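Local coordinates for protein fructose-1,6-bisphosphatase (Pyrococcus furiosus, PDB 1XI6) that hydrolyses fructose 1,6-bisphosphate to fructose 6-phosphate and phosphate with magnesium as cofactor, and acts weakly on inositol 1-phosphate and a few other phosphate esters, at residues 72-77 with 88-93; 120-125 with 211-216; 139-144 with 219-224. One frame throughout, in Å; residues are numbered along the deposited sequence.

Overall arrangement
The three contacts share the large mixed sheet of the inositol monophosphatase fold. Contact 1 lies within that sheet, joining two parallel strands by backbone hydrogen bonds and one side-chain bond, Asn72 to Thr88, and is wholly buried; its strands lead to acidic residues that probably bind magnesium. Contact 2, also buried and nearest the middle of the chain, is purely apolar: helix 208-219 crosses strand 118-126 through two alanines, a glycine and two isoleucines. At contact 3, about 10 Å from contact 2 between centres, the chain leaving that same helix meets strand 140-143; this partly buried place has two weak hydrogen bonds and an alanine pair. Contacts 1 and 2 touch where Ile90 packs on Ala212.

Contact 1 of 3, residues 72-77 with 88-93; sequences NVVSEE and TVIVDP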
ATOM      1  N   ASN A  72      -8.483   1.869  16.969  1.00 50.00           N
ATOM      2  CA  ASN A  72      -7.030   1.871  17.110  1.00 50.00           C
ATOM      3  C   ASN A  72      -6.435   2.260  15.766  1.00 50.00           C
ATOM      4  O   ASN A  72      -6.951   1.858  14.717  1.00 50.00           O
ATOM      5  CB  ASN A  72      -6.463   0.499  17.511  1.00 50.00           C
ATOM      6  CG  ASN A  72      -7.304  -0.225  18.547  1.00 50.00           C
ATOM      7  OD1 ASN A  72      -7.651   0.320  19.594  1.00 50.00           O
ATOM      8  ND2 ASN A  72      -7.622  -1.472  18.257  1.00 50.00           N
ATOM      9  N   VAL A  73      -5.363   3.046  15.784  1.00 50.00           N
ATOM     10  CA  VAL A  73      -4.654   3.342  14.539  1.00 50.00           C
ATOM     11  C   VAL A  73      -3.180   2.975  14.644  1.00 50.00           C
ATOM     12  O   VAL A  73      -2.561   3.165  15.688  1.00 50.00           O
ATOM     13  CB  VAL A  73      -4.864   4.817  14.041  1.00 50.00           C
ATOM     14  CG1 VAL A  73      -6.315   5.236  14.201  1.00 50.00           C
ATOM     15  CG2 VAL A  73      -3.994   5.792  14.777  1.00 50.00           C
ATOM     16  N   VAL A  74      -2.638   2.408  13.567  1.00 50.00           N
ATOM     17  CA  VAL A  74      -1.184   2.237  13.436  1.00 50.00           C
ATOM     18  C   VAL A  74      -0.679   2.990  12.198  1.00 50.00           C
ATOM     19  O   VAL A  74      -1.306   2.963  11.143  1.00 50.00           O
ATOM     20  CB  VAL A  74      -0.705   0.745  13.487  1.00 50.00           C
ATOM     21  CG1 VAL A  74      -1.367   0.007  14.630  1.00 50.00           C
ATOM     22  CG2 VAL A  74      -1.019   0.024  12.237  1.00 50.00           C
ATOM     23  N   SER A  75       0.445   3.676  12.352  1.00 50.00           N
ATOM     24  CA  SER A  75       0.921   4.640  11.372  1.00 50.00           C
ATOM     25  C   SER A  75       2.382   4.962  11.653  1.00 50.00           C
ATOM     26  O   SER A  75       2.766   5.092  12.816  1.00 50.00           O
ATOM     27  CB  SER A  75       0.072   5.912  11.456  1.00 50.00           C
ATOM     28  OG  SER A  75       0.524   6.894  10.552  1.00 50.00           O
ATOM     29  N   GLU A  76       3.189   5.097  10.599  1.00 50.00           N
ATOM     30  CA  GLU A  76       4.645   5.323  10.749  1.00 50.00           C
ATOM     31  C   GLU A  76       5.012   6.542  11.618  1.00 50.00           C
ATOM     32  O   GLU A  76       5.985   6.493  12.381  1.00 50.00           O
ATOM     33  CB  GLU A  76       5.332   5.411   9.381  1.00 50.00           C
ATOM     34  CG  GLU A  76       6.830   5.641   9.438  1.00 50.00           C
ATOM     35  CD  GLU A  76       7.488   5.526   8.078  1.00 50.00           C
ATOM     36  OE2 GLU A  76       8.445   4.726   7.952  1.00 50.00           O
ATOM     37  N   GLU A  77       4.237   7.618  11.514  1.00 50.00           N
ATOM     38  CA  GLU A  77       4.547   8.812  12.284  1.00 50.00           C
ATOM     39  C   GLU A  77       4.089   8.761  13.741  1.00 50.00           C
ATOM     40  O   GLU A  77       4.709   9.415  14.582  1.00 50.00           O
ATOM     41  CB  GLU A  77       4.013  10.066  11.602  1.00 50.00           C
ATOM     42  CG  GLU A  77       4.936  10.583  10.537  0.50 50.00           C
ATOM     43  CD  GLU A  77       4.225  11.471   9.566  0.50 50.00           C
ATOM     44  OE1 GLU A  77       3.713  12.523   9.996  0.50 50.00           O
ATOM     45  OE2 GLU A  77       4.178  11.111   8.372  0.50 50.00           O
ATOM     46  N   THR A  88      -9.030  -1.912  13.926  1.00 50.00           N
ATOM     47  CA  THR A  88      -7.708  -1.323  13.737  1.00 50.00           C
ATOM     48  C   THR A  88      -7.559  -0.822  12.302  1.00 50.00           C
ATOM     49  O   THR A  88      -7.801  -1.567  11.352  1.00 50.00           O
ATOM     50  CB  THR A  88      -6.581  -2.330  14.087  1.00 50.00           C
ATOM     51  OG1 THR A  88      -6.783  -2.822  15.414  1.00 50.00           O
ATOM     52  CG2 THR A  88      -5.203  -1.681  14.009  1.00 50.00           C
ATOM     53  N   VAL A  89      -7.169   0.443  12.163  1.00 50.00           N
ATOM     54  CA  VAL A  89      -6.901   1.051  10.867  1.00 50.00           C
ATOM     55  C   VAL A  89      -5.395   1.266  10.696  1.00 50.00           C
ATOM     56  O   VAL A  89      -4.778   2.010  11.456  1.00 50.00           O
ATOM     57  CB  VAL A  89      -7.657   2.395  10.691  1.00 50.00           C
ATOM     58  CG1 VAL A  89      -7.543   2.889   9.273  1.00 50.00           C
ATOM     59  CG2 VAL A  89      -9.120   2.244  11.034  1.00 50.00           C
ATOM     60  N   ILE A  90      -4.807   0.601   9.707  1.00 50.00           N
ATOM     61  CA  ILE A  90      -3.441   0.920   9.288  1.00 50.00           C
ATOM     62  C   ILE A  90      -3.492   1.986   8.198  1.00 50.00           C
ATOM     63  O   ILE A  90      -4.142   1.821   7.168  1.00 50.00           O
ATOM     64  CB  ILE A  90      -2.643  -0.304   8.807  1.00 50.00           C
ATOM     65  CG1 ILE A  90      -2.777  -1.452   9.820  1.00 50.00           C
ATOM     66  CG2 ILE A  90      -1.186   0.093   8.544  1.00 50.00           C
ATOM     67  CD1 ILE A  90      -1.940  -2.686   9.523  1.00 50.00           C
ATOM     68  N   VAL A  91      -2.793   3.080   8.459  1.00 50.00           N
ATOM     69  CA  VAL A  91      -2.829   4.275   7.640  1.00 50.00           C
ATOM     70  C   VAL A  91      -1.469   4.525   6.987  1.00 50.00           C
ATOM     71  O   VAL A  91      -0.452   4.663   7.683  1.00 50.00           O
ATOM     72  CB  VAL A  91      -3.223   5.498   8.511  1.00 50.00           C
ATOM     73  CG1 VAL A  91      -3.074   6.811   7.736  1.00 50.00           C
ATOM     74  CG2 VAL A  91      -4.630   5.348   9.031  1.00 50.00           C
ATOM     75  N   ASP A  92      -1.441   4.575   5.659  1.00 50.00           N
ATOM     76  CA  ASP A  92      -0.300   5.182   4.973  1.00 50.00           C
ATOM     77  C   ASP A  92      -0.798   6.466   4.316  1.00 50.00           C
ATOM     78  O   ASP A  92      -1.471   6.415   3.284  1.00 50.00           O
ATOM     79  CB  ASP A  92       0.364   4.232   3.966  1.00 50.00           C
ATOM     80  CG  ASP A  92       1.772   4.689   3.542  1.00 50.00           C
ATOM     81  OD1 ASP A  92       2.165   5.855   3.811  1.00 50.00           O
ATOM     82  OD2 ASP A  92       2.500   3.867   2.924  1.00 50.00           O
ATOM     83  N   PRO A  93      -0.491   7.622   4.932  1.00 50.00           N
ATOM     84  CA  PRO A  93      -1.025   8.895   4.434  1.00 50.00           C
ATOM     85  C   PRO A  93      -0.427   9.346   3.097  1.00 50.00           C
ATOM     86  O   PRO A  93      -1.119  10.008   2.328  1.00 50.00           O
ATOM     87  CB  PRO A  93      -0.685   9.884   5.549  1.00 50.00           C
ATOM     88  CG  PRO A  93       0.486   9.280   6.261  1.00 50.00           C
ATOM     89  CD  PRO A  93       0.360   7.794   6.127  1.00 50.00           C
TER
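Asn72 reaches across with both backbone and side chain: its carbonyl O accepts from Val89 N at 2.9 Å, and its ND2 bonds Thr88 OG1 at 3.3 Å in a nearly straight bond (176°) lying in the amide plane. The same ND2 also donates to Ser85 O, while OD1 takes Asn83 N, so both ends of the amide are held and its rotation is fixed. Val73 turns its side chain to the other face of the sheet, the one shared with Val89, and its CA lies against Val89 O. Val74 continues the parallel pairing: its N binds Val89 O at 3.0 Å and its O accepts from Val91 N at 3.1 Å. With chi1 at -46°, Val74 CG2 sits between its own backbone N and carbonyl carbon and rests on Ile90, within 4 Å of CB, CG1, CG2 and CD1 of that side chain. Ser75 ends the strand, with its CB 4.4 Å from Val91 CB. Beyond it the chain reaches Glu76, which like Asp92 on the partner segment probably binds magnesium, as in relatives; Glu76 also forms a salt bridge with Arg207. Helix 53-66 packs against Val73 and Ser75 on one face, helix 208-219 against Ile90 on the other, and strand 108-115 runs antiparallel along the far edge of strand 87-92.

Contact 2 of 3, residues 120-125 with 211-216; sequences IYAIIY and IAAGTI
With chi1 near -61°, Ile216 sets CG1 beside its own backbone N and CG2 beside its carbonyl carbon, and the side chain lies against the methyl of Ala122. Ala122 CB lies 3.8 Å from both Ile216 CB and Ile216 CG2, and CD1 of the isoleucine comes almost as near. Ile124 takes a similar first torsion (chi1 -71°), and its nearly extended end carries CD1 to the helix backbone, where it rests 3.7 Å from Gly214 CA. Between these two isoleucines sits Ala213, its CB 4.0 Å from Ala122 CB and 3.8 Å from Ile123 O. This is a helix laid across a sheet, as in the layered alpha/beta architecture of the inositol monophosphatase superfamily: the axes of the short segments run at 107° and approach to 7.3 Å. Alanine on each side, with glycine next to it, allows that closeness, the CA atoms of Ala122 and Ala213 being only 5.0 Å apart. No hydrogen bond joins the segments. In the helix, which is kinked at 213-214, Ile211 O accepts from both the N and the OG1 of Thr215, the hydroxyl at 2.7 Å and above the carbonyl plane. The strand's other face, carrying Tyr121 and Ile123, packs against helix 11-28, Tyr121 on Trp14 and Ile123 on Ala18.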
ATOM      1  N   ILE A 120     -10.872  -6.619   6.755  1.00 50.00           N
ATOM      2  CA  ILE A 120     -12.227  -6.555   6.181  1.00 50.00           C
ATOM      3  C   ILE A 120     -12.360  -5.562   5.022  1.00 50.00           C
ATOM      4  O   ILE A 120     -13.313  -5.643   4.251  1.00 50.00           O
ATOM      5  CB  ILE A 120     -13.334  -6.262   7.248  1.00 50.00           C
ATOM      6  CG1 ILE A 120     -13.124  -4.903   7.936  1.00 50.00           C
ATOM      7  CG2 ILE A 120     -13.422  -7.405   8.265  1.00 50.00           C
ATOM      8  CD1 ILE A 120     -14.428  -4.197   8.297  1.00 50.00           C
ATOM      9  N   TYR A 121     -11.406  -4.635   4.914  1.00 50.00           N
ATOM     10  CA  TYR A 121     -11.442  -3.561   3.922  1.00 50.00           C
ATOM     11  C   TYR A 121     -10.077  -2.918   3.775  1.00 50.00           C
ATOM     12  O   TYR A 121      -9.396  -2.631   4.769  1.00 50.00           O
ATOM     13  CB  TYR A 121     -12.451  -2.487   4.328  1.00 50.00           C
ATOM     14  CG  TYR A 121     -12.889  -1.564   3.216  1.00 50.00           C
ATOM     15  CD1 TYR A 121     -12.844  -0.188   3.379  1.00 50.00           C
ATOM     16  CD2 TYR A 121     -13.363  -2.068   2.004  1.00 50.00           C
ATOM     17  CE1 TYR A 121     -13.258   0.672   2.372  1.00 50.00           C
ATOM     18  CE2 TYR A 121     -13.778  -1.214   0.983  1.00 50.00           C
ATOM     19  CZ  TYR A 121     -13.720   0.152   1.178  1.00 50.00           C
ATOM     20  OH  TYR A 121     -14.127   0.995   0.177  1.00 50.00           O
ATOM     21  N   ALA A 122      -9.683  -2.703   2.526  1.00 50.00           N
ATOM     22  CA  ALA A 122      -8.453  -1.995   2.216  1.00 50.00           C
ATOM     23  C   ALA A 122      -8.683  -1.160   0.973  1.00 50.00           C
ATOM     24  O   ALA A 122      -9.388  -1.583   0.063  1.00 50.00           O
ATOM     25  CB  ALA A 122      -7.293  -2.964   2.025  1.00 50.00           C
ATOM     26  N   ILE A 123      -8.108   0.038   0.957  1.00 50.00           N
ATOM     27  CA  ILE A 123      -8.158   0.905  -0.217  1.00 50.00           C
ATOM     28  C   ILE A 123      -6.793   1.482  -0.580  1.00 50.00           C
ATOM     29  O   ILE A 123      -5.951   1.721   0.283  1.00 50.00           O
ATOM     30  CB  ILE A 123      -9.164   2.069  -0.064  1.00 50.00           C
ATOM     31  CG1 ILE A 123      -8.737   3.006   1.069  1.00 50.00           C
ATOM     32  CG2 ILE A 123     -10.580   1.534   0.149  1.00 50.00           C
ATOM     33  CD1 ILE A 123      -8.761   4.467   0.696  1.00 50.00           C
ATOM     34  N   ILE A 124      -6.582   1.680  -1.875  1.00 50.00           N
ATOM     35  CA  ILE A 124      -5.481   2.482  -2.369  1.00 50.00           C
ATOM     36  C   ILE A 124      -6.077   3.463  -3.358  1.00 50.00           C
ATOM     37  O   ILE A 124      -6.728   3.061  -4.320  1.00 50.00           O
ATOM     38  CB  ILE A 124      -4.371   1.629  -2.999  1.00 50.00           C
ATOM     39  CG1 ILE A 124      -3.636   0.862  -1.904  1.00 50.00           C
ATOM     40  CG2 ILE A 124      -3.376   2.507  -3.753  1.00 50.00           C
ATOM     41  CD1 ILE A 124      -2.832  -0.293  -2.375  1.00 50.00           C
ATOM     42  N   TYR A 125      -5.887   4.750  -3.096  1.00 50.00           N
ATOM     43  CA  TYR A 125      -6.263   5.766  -4.061  1.00 50.00           C
ATOM     44  C   TYR A 125      -5.026   6.363  -4.725  1.00 50.00           C
ATOM     45  O   TYR A 125      -4.096   6.793  -4.044  1.00 50.00           O
ATOM     46  CB  TYR A 125      -7.151   6.858  -3.447  1.00 50.00           C
ATOM     47  CG  TYR A 125      -7.583   7.896  -4.462  1.00 50.00           C
ATOM     48  CD1 TYR A 125      -7.052   9.183  -4.440  1.00 50.00           C
ATOM     49  CD2 TYR A 125      -8.508   7.581  -5.470  1.00 50.00           C
ATOM     50  CE1 TYR A 125      -7.441  10.137  -5.390  1.00 50.00           C
ATOM     51  CE2 TYR A 125      -8.900   8.530  -6.426  1.00 50.00           C
ATOM     52  CZ  TYR A 125      -8.364   9.802  -6.379  1.00 50.00           C
ATOM     53  OH  TYR A 125      -8.749  10.744  -7.304  1.00 50.00           O
ATOM     54  N   ILE A 211       2.867  -1.944   3.390  1.00 50.00           N
ATOM     55  CA  ILE A 211       2.462  -3.047   2.518  1.00 50.00           C
ATOM     56  C   ILE A 211       1.098  -3.667   2.841  1.00 50.00           C
ATOM     57  O   ILE A 211       0.578  -4.454   2.055  1.00 50.00           O
ATOM     58  CB  ILE A 211       3.558  -4.127   2.455  1.00 50.00           C
ATOM     59  CG1 ILE A 211       3.736  -4.800   3.820  1.00 50.00           C
ATOM     60  CG2 ILE A 211       4.878  -3.512   1.964  1.00 50.00           C
ATOM     61  CD1 ILE A 211       4.163  -6.245   3.719  1.00 50.00           C
ATOM     62  N   ALA A 212       0.521  -3.296   3.978  1.00 50.00           N
ATOM     63  CA  ALA A 212      -0.737  -3.864   4.450  1.00 50.00           C
ATOM     64  C   ALA A 212      -1.873  -3.816   3.415  1.00 50.00           C
ATOM     65  O   ALA A 212      -2.311  -4.862   2.932  1.00 50.00           O
ATOM     66  CB  ALA A 212      -1.161  -3.205   5.755  1.00 50.00           C
ATOM     67  N   ALA A 213      -2.330  -2.614   3.072  1.00 50.00           N
ATOM     68  CA  ALA A 213      -3.434  -2.440   2.122  1.00 50.00           C
ATOM     69  C   ALA A 213      -3.139  -3.077   0.757  1.00 50.00           C
ATOM     70  O   ALA A 213      -4.005  -3.723   0.169  1.00 50.00           O
ATOM     71  CB  ALA A 213      -3.780  -0.971   1.973  1.00 50.00           C
ATOM     72  N   GLY A 214      -1.910  -2.902   0.277  1.00 50.00           N
ATOM     73  CA  GLY A 214      -1.466  -3.474  -0.986  1.00 50.00           C
ATOM     74  C   GLY A 214      -1.422  -4.989  -1.016  1.00 50.00           C
ATOM     75  O   GLY A 214      -1.656  -5.585  -2.070  1.00 50.00           O
ATOM     76  N   THR A 215      -1.109  -5.612   0.127  1.00 50.00           N
ATOM     77  CA  THR A 215      -1.183  -7.074   0.279  1.00 50.00           C
ATOM     78  C   THR A 215      -2.627  -7.551   0.166  1.00 50.00           C
ATOM     79  O   THR A 215      -2.928  -8.474  -0.590  1.00 50.00           O
ATOM     80  CB  THR A 215      -0.634  -7.556   1.637  1.00 50.00           C
ATOM     81  OG1 THR A 215       0.730  -7.152   1.784  1.00 50.00           O
ATOM     82  N   ILE A 216      -3.514  -6.907   0.918  1.00 50.00           N
ATOM     83  CA  ILE A 216      -4.916  -7.283   0.944  1.00 50.00           C
ATOM     84  C   ILE A 216      -5.493  -7.211  -0.465  1.00 50.00           C
ATOM     85  O   ILE A 216      -6.098  -8.181  -0.928  1.00 50.00           O
ATOM     86  CB  ILE A 216      -5.721  -6.432   1.951  1.00 50.00           C
ATOM     87  CG1 ILE A 216      -5.166  -6.643   3.361  1.00 50.00           C
ATOM     88  CG2 ILE A 216      -7.206  -6.771   1.890  1.00 50.00           C
ATOM     89  CD1 ILE A 216      -5.505  -5.540   4.346  1.00 50.00           C
TER

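Contact 3 of 3, residues 139-144 with 219-224; sequences EGAFLN and KEAGAL
A Schellman motif ends helix 208-219 at Gly222, and the turn that follows the regular helix packs against the start of strand 140-143 through Glu220 and Ala221. The Glu220 side chain is bent at chi2 (-72°), with CG beside its own N, which brings the carboxylate to Gly140. There OE2 approaches Gly140 N at 3.0 Å, but the N-H points well off the oxygen, with an angle of 123°, and the bond is weak. The same OE2 comes about as close to Gly140 CA. A second weak bond runs from Ala141 N to Glu220 O at 3.2 Å, and that carbonyl oxygen is also near Gly140 CA, in a CA-H...O contact. One glutamate therefore offers both a side-chain and a main-chain oxygen to consecutive amides, while its CB lies over the peptide joining Gly140 to Ala141. The strand enters here through a classic beta bulge, Glu139 and Gly140 both facing Ile136 of the neighbouring strand 131-136. Gly140 has a positive phi of 94°, and with no CB it leaves Glu220 O close to its backbone. On the buried side, the methyls of Ala141 and Ala221 meet, CB to CB, at 3.6 Å. Lys219 to Gly222 form a type I beta turn, with Gly222 N bonded to Lys219 O. Beyond it the chain passes to strand 224-226 of the five-stranded sheet, while Ala141 also packs on Ile148 and Ala221 on Ala192 of helix 184-193.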
ATOM      1  N   GLU A 139     -15.149 -10.934  -1.407  1.00 50.00           N
ATOM      2  CA  GLU A 139     -15.699 -10.226  -2.578  1.00 50.00           C
ATOM      3  C   GLU A 139     -14.628 -10.040  -3.659  1.00 50.00           C
ATOM      4  O   GLU A 139     -14.953  -9.940  -4.841  1.00 50.00           O
ATOM      5  CB  GLU A 139     -16.276  -8.862  -2.190  1.00 50.00           C
ATOM      6  CG  GLU A 139     -17.729  -8.870  -1.747  1.00 50.00           C
ATOM      7  CD  GLU A 139     -18.290  -7.455  -1.552  1.00 50.00           C
ATOM      8  OE1 GLU A 139     -18.777  -7.142  -0.431  1.00 50.00           O
ATOM      9  OE2 GLU A 139     -18.242  -6.652  -2.523  1.00 50.00           O
ATOM     10  N   GLY A 140     -13.365  -9.990  -3.243  1.00 50.00           N
ATOM     11  CA  GLY A 140     -12.248  -9.789  -4.160  1.00 50.00           C
ATOM     12  C   GLY A 140     -11.812  -8.337  -4.329  1.00 50.00           C
ATOM     13  O   GLY A 140     -12.285  -7.440  -3.622  1.00 50.00           O
ATOM     14  N   ALA A 141     -10.903  -8.126  -5.285  1.00 50.00           N
ATOM     15  CA  ALA A 141     -10.342  -6.811  -5.611  1.00 50.00           C
ATOM     16  C   ALA A 141     -11.138  -6.032  -6.673  1.00 50.00           C
ATOM     17  O   ALA A 141     -11.613  -6.596  -7.657  1.00 50.00           O
ATOM     18  CB  ALA A 141      -8.893  -6.965  -6.037  1.00 50.00           C
ATOM     19  N   PHE A 142     -11.268  -4.727  -6.459  1.00 50.00           N
ATOM     20  CA  PHE A 142     -11.967  -3.826  -7.371  1.00 50.00           C
ATOM     21  C   PHE A 142     -11.124  -2.589  -7.688  1.00 50.00           C
ATOM     22  O   PHE A 142     -10.377  -2.101  -6.844  1.00 50.00           O
ATOM     23  CB  PHE A 142     -13.305  -3.388  -6.764  1.00 50.00           C
ATOM     24  CG  PHE A 142     -14.248  -4.523  -6.498  1.00 50.00           C
ATOM     25  CD1 PHE A 142     -15.180  -4.912  -7.470  1.00 50.00           C
ATOM     26  CD2 PHE A 142     -14.207  -5.217  -5.280  1.00 50.00           C
ATOM     27  CE1 PHE A 142     -16.059  -5.978  -7.235  1.00 50.00           C
ATOM     28  CE2 PHE A 142     -15.082  -6.288  -5.033  1.00 50.00           C
ATOM     29  CZ  PHE A 142     -16.011  -6.664  -6.014  1.00 50.00           C
ATOM     30  N   LEU A 143     -11.254  -2.096  -8.913  1.00 50.00           N
ATOM     31  CA  LEU A 143     -10.727  -0.797  -9.309  1.00 50.00           C
ATOM     32  C   LEU A 143     -11.899   0.009  -9.840  1.00 50.00           C
ATOM     33  O   LEU A 143     -12.576  -0.424 -10.756  1.00 50.00           O
ATOM     34  CB  LEU A 143      -9.623  -0.954 -10.366  1.00 50.00           C
ATOM     35  CG  LEU A 143      -9.184   0.250 -11.209  1.00 50.00           C
ATOM     36  CD1 LEU A 143      -8.616   1.344 -10.335  1.00 50.00           C
ATOM     37  CD2 LEU A 143      -8.155  -0.178 -12.219  1.00 50.00           C
ATOM     38  N   ASN A 144     -12.136   1.180  -9.260  1.00 50.00           N
ATOM     39  CA  ASN A 144     -13.331   1.995  -9.551  1.00 50.00           C
ATOM     40  C   ASN A 144     -14.607   1.157  -9.698  1.00 50.00           C
ATOM     41  O   ASN A 144     -15.326   1.286 -10.690  1.00 50.00           O
ATOM     42  CB  ASN A 144     -13.147   2.862 -10.814  1.00 50.00           C
ATOM     43  CG  ASN A 144     -11.930   3.762 -10.756  1.00 50.00           C
ATOM     44  OD1 ASN A 144     -11.554   4.268  -9.700  1.00 50.00           O
ATOM     45  ND2 ASN A 144     -11.311   3.973 -11.904  1.00 50.00           N
ATOM     46  N   LYS A 219      -3.762  -9.896  -2.786  1.00 50.00           N
ATOM     47  CA  LYS A 219      -4.187 -11.256  -2.426  1.00 50.00           C
ATOM     48  C   LYS A 219      -5.591 -11.507  -2.958  1.00 50.00           C
ATOM     49  O   LYS A 219      -5.835 -12.536  -3.582  1.00 50.00           O
ATOM     50  CB  LYS A 219      -4.105 -11.511  -0.911  1.00 50.00           C
ATOM     51  N   GLU A 220      -6.486 -10.544  -2.735  1.00 50.00           N
ATOM     52  CA  GLU A 220      -7.881 -10.610  -3.182  1.00 50.00           C
ATOM     53  C   GLU A 220      -8.044 -10.628  -4.700  1.00 50.00           C
ATOM     54  O   GLU A 220      -9.157 -10.806  -5.206  1.00 50.00           O
ATOM     55  CB  GLU A 220      -8.680  -9.427  -2.624  1.00 50.00           C
ATOM     56  CG  GLU A 220      -8.949  -9.488  -1.134  1.00 50.00           C
ATOM     57  CD  GLU A 220      -9.970 -10.544  -0.743  1.00 50.00           C
ATOM     58  OE1 GLU A 220      -9.706 -11.277   0.235  1.00 50.00           O
ATOM     59  OE2 GLU A 220     -11.035 -10.641  -1.394  1.00 50.00           O
ATOM     60  N   ALA A 221      -6.945 -10.423  -5.422  1.00 50.00           N
ATOM     61  CA  ALA A 221      -6.979 -10.433  -6.874  1.00 50.00           C
ATOM     62  C   ALA A 221      -6.215 -11.628  -7.443  1.00 50.00           C
ATOM     63  O   ALA A 221      -6.066 -11.742  -8.664  1.00 50.00           O
ATOM     64  CB  ALA A 221      -6.423  -9.134  -7.412  1.00 50.00           C
ATOM     65  N   GLY A 222      -5.737 -12.507  -6.558  1.00 50.00           N
ATOM     66  CA  GLY A 222      -4.999 -13.704  -6.951  1.00 50.00           C
ATOM     67  C   GLY A 222      -3.497 -13.692  -6.701  1.00 50.00           C
ATOM     68  O   GLY A 222      -2.818 -14.687  -6.947  1.00 50.00           O
ATOM     69  N   ALA A 223      -2.956 -12.580  -6.212  1.00 50.00           N
ATOM     70  CA  ALA A 223      -1.523 -12.504  -5.930  1.00 50.00           C
ATOM     71  C   ALA A 223      -1.125 -13.610  -4.936  1.00 50.00           C
ATOM     72  O   ALA A 223      -1.942 -14.041  -4.105  1.00 50.00           O
ATOM     73  N   LEU A 224       0.118 -14.077  -5.038  1.00 50.00           N
ATOM     74  CA  LEU A 224       0.686 -14.940  -4.002  1.00 50.00           C
ATOM     75  C   LEU A 224       1.768 -14.151  -3.266  1.00 50.00           C
ATOM     76  O   LEU A 224       2.838 -13.866  -3.827  1.00 50.00           O
ATOM     77  CB  LEU A 224       1.232 -16.257  -4.583  1.00 50.00           C
ATOM     78  CG  LEU A 224       0.348 -17.139  -5.484  1.00 50.00           C
ATOM     79  CD1 LEU A 224       1.171 -18.327  -5.962  1.00 50.00           C
ATOM     80  CD2 LEU A 224      -0.979 -17.626  -4.850  1.00 50.00           C
TER